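Branched-chain alpha-ketoacid decarboxylase (Lactococcus lactis, PDB 2VBF) probably decarboxylates branched-chain and aromatic alpha-keto acids to aldehydes, using thiamine diphosphate and a magnesium ion bound in each subunit. Local coordinates at residues N69-E72 and L73-S76; M78-G81 and Y82-K86. One frame throughout, in Å; residues are numbered along the deposited sequence.

Contact 1. Residues N69-E72 and L73-S76. With TPP (thiamine diphosphate), chain D.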
loop_
_atom_site.group_PDB
_atom_site.type_symbol
_atom_site.label_atom_id
_atom_site.label_comp_id
_atom_site.label_asym_id
_atom_site.label_seq_id
_atom_site.Cartn_x
_atom_site.Cartn_y
_atom_site.Cartn_z
ATOM N N ASN A 69 7.840 -9.676 -5.960
ATOM C CA ASN A 69 7.916 -8.978 -4.671
ATOM C C ASN A 69 6.977 -9.605 -3.630
ATOM O O ASN A 69 6.071 -10.359 -3.983
ATOM C CB ASN A 69 7.513 -7.521 -4.886
ATOM C CG ASN A 69 8.487 -6.791 -5.770
ATOM O OD1 ASN A 69 8.284 -6.676 -6.969
ATOM N ND2 ASN A 69 9.591 -6.337 -5.187
ATOM N N ALA A 70 7.187 -9.263 -2.352
ATOM C CA ALA A 70 6.285 -9.697 -1.285
ATOM C C ALA A 70 4.927 -8.985 -1.415
ATOM O O ALA A 70 3.876 -9.633 -1.307
ATOM C CB ALA A 70 6.919 -9.444 0.083
ATOM N N ASN A 71 4.943 -7.667 -1.646
ATOM C CA ASN A 71 3.717 -6.912 -1.892
ATOM C C ASN A 71 3.826 -5.905 -3.041
ATOM O O ASN A 71 4.926 -5.581 -3.521
ATOM C CB ASN A 71 3.135 -6.274 -0.610
ATOM C CG ASN A 71 3.967 -5.139 -0.040
ATOM O OD1 ASN A 71 4.548 -4.319 -0.755
ATOM N ND2 ASN A 71 3.967 -5.046 1.290
ATOM N N GLU A 72 2.670 -5.410 -3.465
ATOM C CA GLU A 72 2.591 -4.514 -4.627
ATOM C C GLU A 72 3.109 -3.100 -4.391
ATOM O O GLU A 72 3.674 -2.479 -5.306
ATOM C CB GLU A 72 1.169 -4.456 -5.180
ATOM C CG GLU A 72 0.722 -5.764 -5.794
ATOM C CD GLU A 72 0.090 -6.737 -4.798
ATOM O OE1 GLU A 72 0.169 -6.533 -3.557
ATOM O OE2 GLU A 72 -0.502 -7.729 -5.273
ATOM N N LEU A 73 2.882 -2.547 -3.201
ATOM C CA LEU A 73 3.436 -1.241 -2.914
ATOM C C LEU A 73 4.953 -1.295 -3.073
ATOM O O LEU A 73 5.559 -0.432 -3.710
ATOM C CB LEU A 73 3.057 -0.747 -1.509
ATOM C CG LEU A 73 3.568 0.659 -1.182
ATOM C CD1 LEU A 73 3.058 1.734 -2.153
ATOM C CD2 LEU A 73 3.262 1.060 0.258
ATOM N N ASN A 74 5.565 -2.333 -2.507
ATOM C CA ASN A 74 6.998 -2.500 -2.605
ATOM C C ASN A 74 7.456 -2.673 -4.045
ATOM O O ASN A 74 8.493 -2.103 -4.415
ATOM C CB ASN A 74 7.481 -3.656 -1.727
ATOM C CG ASN A 74 7.242 -3.386 -0.242
ATOM O OD1 ASN A 74 6.925 -2.255 0.150
ATOM N ND2 ASN A 74 7.371 -4.425 0.592
ATOM N N ALA A 75 6.689 -3.425 -4.844
ATOM C CA ALA A 75 6.946 -3.615 -6.277
ATOM C C ALA A 75 7.005 -2.279 -7.002
ATOM O O ALA A 75 7.919 -2.035 -7.790
ATOM C CB ALA A 75 5.853 -4.542 -6.925
ATOM N N SER A 76 6.061 -1.397 -6.690
ATOM C CA SER A 76 5.994 -0.076 -7.316
ATOM C C SER A 76 7.204 0.799 -6.940
ATOM O O SER A 76 7.809 1.450 -7.789
ATOM C CB SER A 76 4.659 0.600 -6.971
ATOM O OG SER A 76 4.601 1.066 -5.634
HETATM N "N1'" TPP D . -2.222 -9.587 -4.445
HETATM C "C2'" TPP D . -3.213 -9.167 -3.585
HETATM C CM2 TPP D . -3.043 -7.889 -2.828
HETATM N "N3'" TPP D . -4.338 -9.927 -3.451
HETATM C "C4'" TPP D . -4.491 -11.111 -4.152
HETATM N "N4'" TPP D . -5.632 -11.769 -3.991
HETATM C "C5'" TPP D . -3.478 -11.560 -5.012
HETATM C "C6'" TPP D . -2.335 -10.777 -5.142
HETATM C "C7'" TPP D . -3.618 -12.881 -5.774
HETATM N N3 TPP D . -3.582 -14.055 -4.895
HETATM C C2 TPP D . -4.687 -14.730 -4.383
HETATM S S1 TPP D . -4.373 -16.002 -3.431
HETATM C C5 TPP D . -2.792 -15.753 -3.646
HETATM C C4 TPP D . -2.454 -14.675 -4.469
HETATM C CM4 TPP D . -1.055 -14.243 -4.828
HETATM C C6 TPP D . -1.863 -16.721 -2.967
HETATM C C7 TPP D . -1.935 -16.699 -1.443
HETATM O O7 TPP D . -0.923 -17.599 -1.020
HETATM P PA TPP D . -0.852 -18.179 0.482
HETATM O O1A TPP D . -1.129 -17.005 1.409
HETATM O O2A TPP D . 0.529 -18.760 0.666
HETATM O O3A TPP D . -2.067 -19.211 0.582
HETATM P PB TPP D . -2.049 -20.814 0.314
HETATM O O1B TPP D . -3.045 -21.044 -0.782
HETATM O O2B TPP D . -2.461 -21.465 1.599
HETATM O O3B TPP D . -0.644 -21.209 -0.052
HETATM O O HOH W 1 4.841 -2.306 2.086
#

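Contact 2. Residues M78-G81 and Y82-K86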
loop_
_atom_site.group_PDB
_atom_site.type_symbol
_atom_site.label_atom_id
_atom_site.label_comp_id
_atom_site.label_asym_id
_atom_site.label_seq_id
_atom_site.Cartn_x
_atom_site.Cartn_y
_atom_site.Cartn_z
ATOM N N MET A 78 10.094 -0.427 -5.998
ATOM C CA MET A 78 11.246 -1.094 -6.605
ATOM C C MET A 78 11.401 -0.722 -8.069
ATOM O O MET A 78 12.511 -0.433 -8.511
ATOM C CB MET A 78 11.133 -2.606 -6.461
ATOM C CG MET A 78 12.429 -3.352 -6.791
ATOM S SD MET A 78 12.507 -5.063 -6.178
ATOM C CE MET A 78 12.473 -4.781 -4.415
ATOM N N ALA A 79 10.282 -0.730 -8.792
ATOM C CA ALA A 79 10.253 -0.307 -10.199
ATOM C C ALA A 79 10.718 1.150 -10.370
ATOM O O ALA A 79 11.472 1.476 -11.294
ATOM C CB ALA A 79 8.865 -0.517 -10.784
ATOM N N ASP A 80 10.304 2.022 -9.453
ATOM C CA ASP A 80 10.743 3.412 -9.449
ATOM C C ASP A 80 12.282 3.511 -9.303
ATOM O O ASP A 80 12.939 4.139 -10.126
ATOM C CB ASP A 80 9.978 4.172 -8.348
ATOM C CG ASP A 80 10.307 5.642 -8.277
ATOM O OD1 ASP A 80 11.489 6.004 -8.128
ATOM O OD2 ASP A 80 9.342 6.439 -8.278
ATOM N N GLY A 81 12.863 2.873 -8.283
ATOM C CA GLY A 81 14.316 2.823 -8.146
ATOM C C GLY A 81 15.034 2.282 -9.372
ATOM O O GLY A 81 16.046 2.823 -9.811
ATOM N N TYR A 82 14.501 1.206 -9.934
ATOM C CA TYR A 82 15.058 0.632 -11.158
ATOM C C TYR A 82 15.026 1.658 -12.288
ATOM O O TYR A 82 16.008 1.799 -13.021
ATOM C CB TYR A 82 14.255 -0.601 -11.526
ATOM C CG TYR A 82 14.749 -1.451 -12.684
ATOM C CD1 TYR A 82 15.524 -2.581 -12.463
ATOM C CD2 TYR A 82 14.364 -1.174 -13.988
ATOM C CE1 TYR A 82 15.937 -3.406 -13.518
ATOM C CE2 TYR A 82 14.773 -1.981 -15.049
ATOM C CZ TYR A 82 15.558 -3.100 -14.811
ATOM O OH TYR A 82 15.953 -3.922 -15.878
ATOM N N ALA A 83 13.917 2.394 -12.403
ATOM C CA ALA A 83 13.770 3.408 -13.455
ATOM C C ALA A 83 14.794 4.525 -13.300
ATOM O O ALA A 83 15.332 5.019 -14.293
ATOM C CB ALA A 83 12.351 3.982 -13.468
ATOM N N ARG A 84 15.060 4.932 -12.060
ATOM C CA ARG A 84 16.053 5.969 -11.805
ATOM C C ARG A 84 17.442 5.623 -12.358
ATOM O O ARG A 84 18.203 6.520 -12.693
ATOM C CB ARG A 84 16.137 6.294 -10.321
ATOM C CG ARG A 84 14.912 7.043 -9.860
ATOM C CD ARG A 84 14.898 7.214 -8.359
ATOM N NE ARG A 84 13.673 7.853 -7.878
ATOM C CZ ARG A 84 13.615 8.996 -7.207
ATOM N NH1 ARG A 84 14.691 9.718 -6.998
ATOM N NH2 ARG A 84 12.446 9.433 -6.759
ATOM N N THR A 85 17.755 4.333 -12.433
ATOM C CA THR A 85 19.065 3.871 -12.855
ATOM C C THR A 85 19.077 3.300 -14.277
ATOM O O THR A 85 19.970 3.641 -15.074
ATOM C CB THR A 85 19.607 2.873 -11.824
ATOM O OG1 THR A 85 19.953 3.604 -10.641
ATOM C CG2 THR A 85 20.855 2.151 -12.337
ATOM N N LYS A 86 18.089 2.459 -14.583
ATOM C CA LYS A 86 17.938 1.825 -15.908
ATOM C C LYS A 86 17.329 2.775 -16.938
ATOM O O LYS A 86 17.524 2.587 -18.148
ATOM C CB LYS A 86 17.074 0.560 -15.798
ATOM C CG LYS A 86 17.353 -0.506 -16.871
ATOM C CD LYS A 86 18.548 -1.371 -16.468
ATOM C CE LYS A 86 18.813 -2.493 -17.449
ATOM N NZ LYS A 86 20.046 -3.217 -17.080
HETATM O O HOH W 2 9.615 8.668 -6.855
#

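Contact 1. Residues N69-E72 and L73-S76
Asn71 ND2 is gripped by two acceptors: a water at 3.0 Å, which in turn donates to Asn74 OD1 at 2.8 Å, and Leu457 O of the second subunit. Asn71 occupies the N-cap position of helix 72-86. With CG set between the backbone N and the carbonyl carbon (chi1 69°), its amide folds back over the turn, and OD1 accepts the Asn74 N, although OD1 is crowded in the model and its exact place is less sure. The two asparagine amides are turned 49° against each other. Asn74 ND2 is held by Glu461. Backbone bonds from Ala75 N to Asn71 O and from Ser76 N to Glu72 O close the first turn. Asn69 lays its amide against Ala75, with OD1 3.2 Å from Ala75 CB; the same oxygen accepts from Gly45 N, while ND2 donates to Glu461. Ser76 OG turns back to donate to Leu73 O at 2.6 Å.

Glu72 points the other way. A bend at chi2 (88°) carries its carboxylate from the helix start to thiamine diphosphate, where OE2 lies 2.7 Å from N1' of the aminopyrimidine and OE1 faces the methyl carbon CM2. This is consistent with the glutamate that thiamine enzymes use to assist tautomerisation of that ring. The cofactor lies between the subunits, the second one binding it through residues such as Thr402, Gly425 and Ser454.

The turn follows strand 65-68, at one edge of the parallel sheet of its domain. Glu72 and Ser76 pack on strand 89-94, and Glu72 and Leu73 meet helix 97-111.

Contact 2. Residues M78-G81 and Y82-K86
An i to i+4 salt bridge along the last turns of helix 72-86, in the N-terminal cofactor-binding domain, defines this local contact between Asp80 and Arg84. Asp80 OD1 accepts from Arg84 NE at 2.9 Å with an N-H...O angle of 160°. The oxygen sits at the guanidinium edge, in its plane, and carboxylate and guanidinium are nearly coplanar. Asp80 contributes by placing CG anti to the backbone N (chi1 -178°), and Arg84 by running extended from CG to NE. A water closes the second side of the pair, donating to Asp80 OD2 at 2.7 Å and accepting from Arg84 NH2 at 2.9 Å.

Both partners are shared: OD1 also takes the Tyr429 hydroxyl, OD2 bonds to Ser109, NH2 forms a salt bridge with Glu112, and NH1 reaches Gly420 O. A leucine in place of Arg84 would probably leave the buried Asp80 carboxylate and Glu112 without their cationic mate.

Along the backbone, regular bonds run from Tyr82 N to Met78 O, from Ala83 N to Ala79 O and from Arg84 N to Asp80 O, so the salt-bridged pair is joined through its main chain too. Thr85 N to Gly81 O is weak at 3.5 Å, and Tyr82 O accepts from both Thr85 N and Lys86 N as the helix ends. Ala79 and Ala83 rest on strands 89-94 and 116-122, Tyr82 meets Phe44 of strand 42-45 edge-to-face, and Met78 and Thr85 pack on helix 430-440.

Overall arrangement
From the N terminus, the chain leaves strand 65-68, turns through contact 1 into helix 72-86, and runs along that helix to contact 2 at its far end. Neither closes a long loop: each is local, and they stand in series without nesting or crossing, their centres about 13 Å apart. They meet where Asn69 ND2 packs against Met78 SD at 3.3 Å. Both contacts reach the C-terminal cofactor-binding domain of their own chain, contact 1 through Glu461 and contact 2 through Gly420, Tyr429 and helix 430-440. Of the two, only contact 1 also reaches the cofactor and the second subunit, while contact 2 ties the helix finish to the sheet of its own domain.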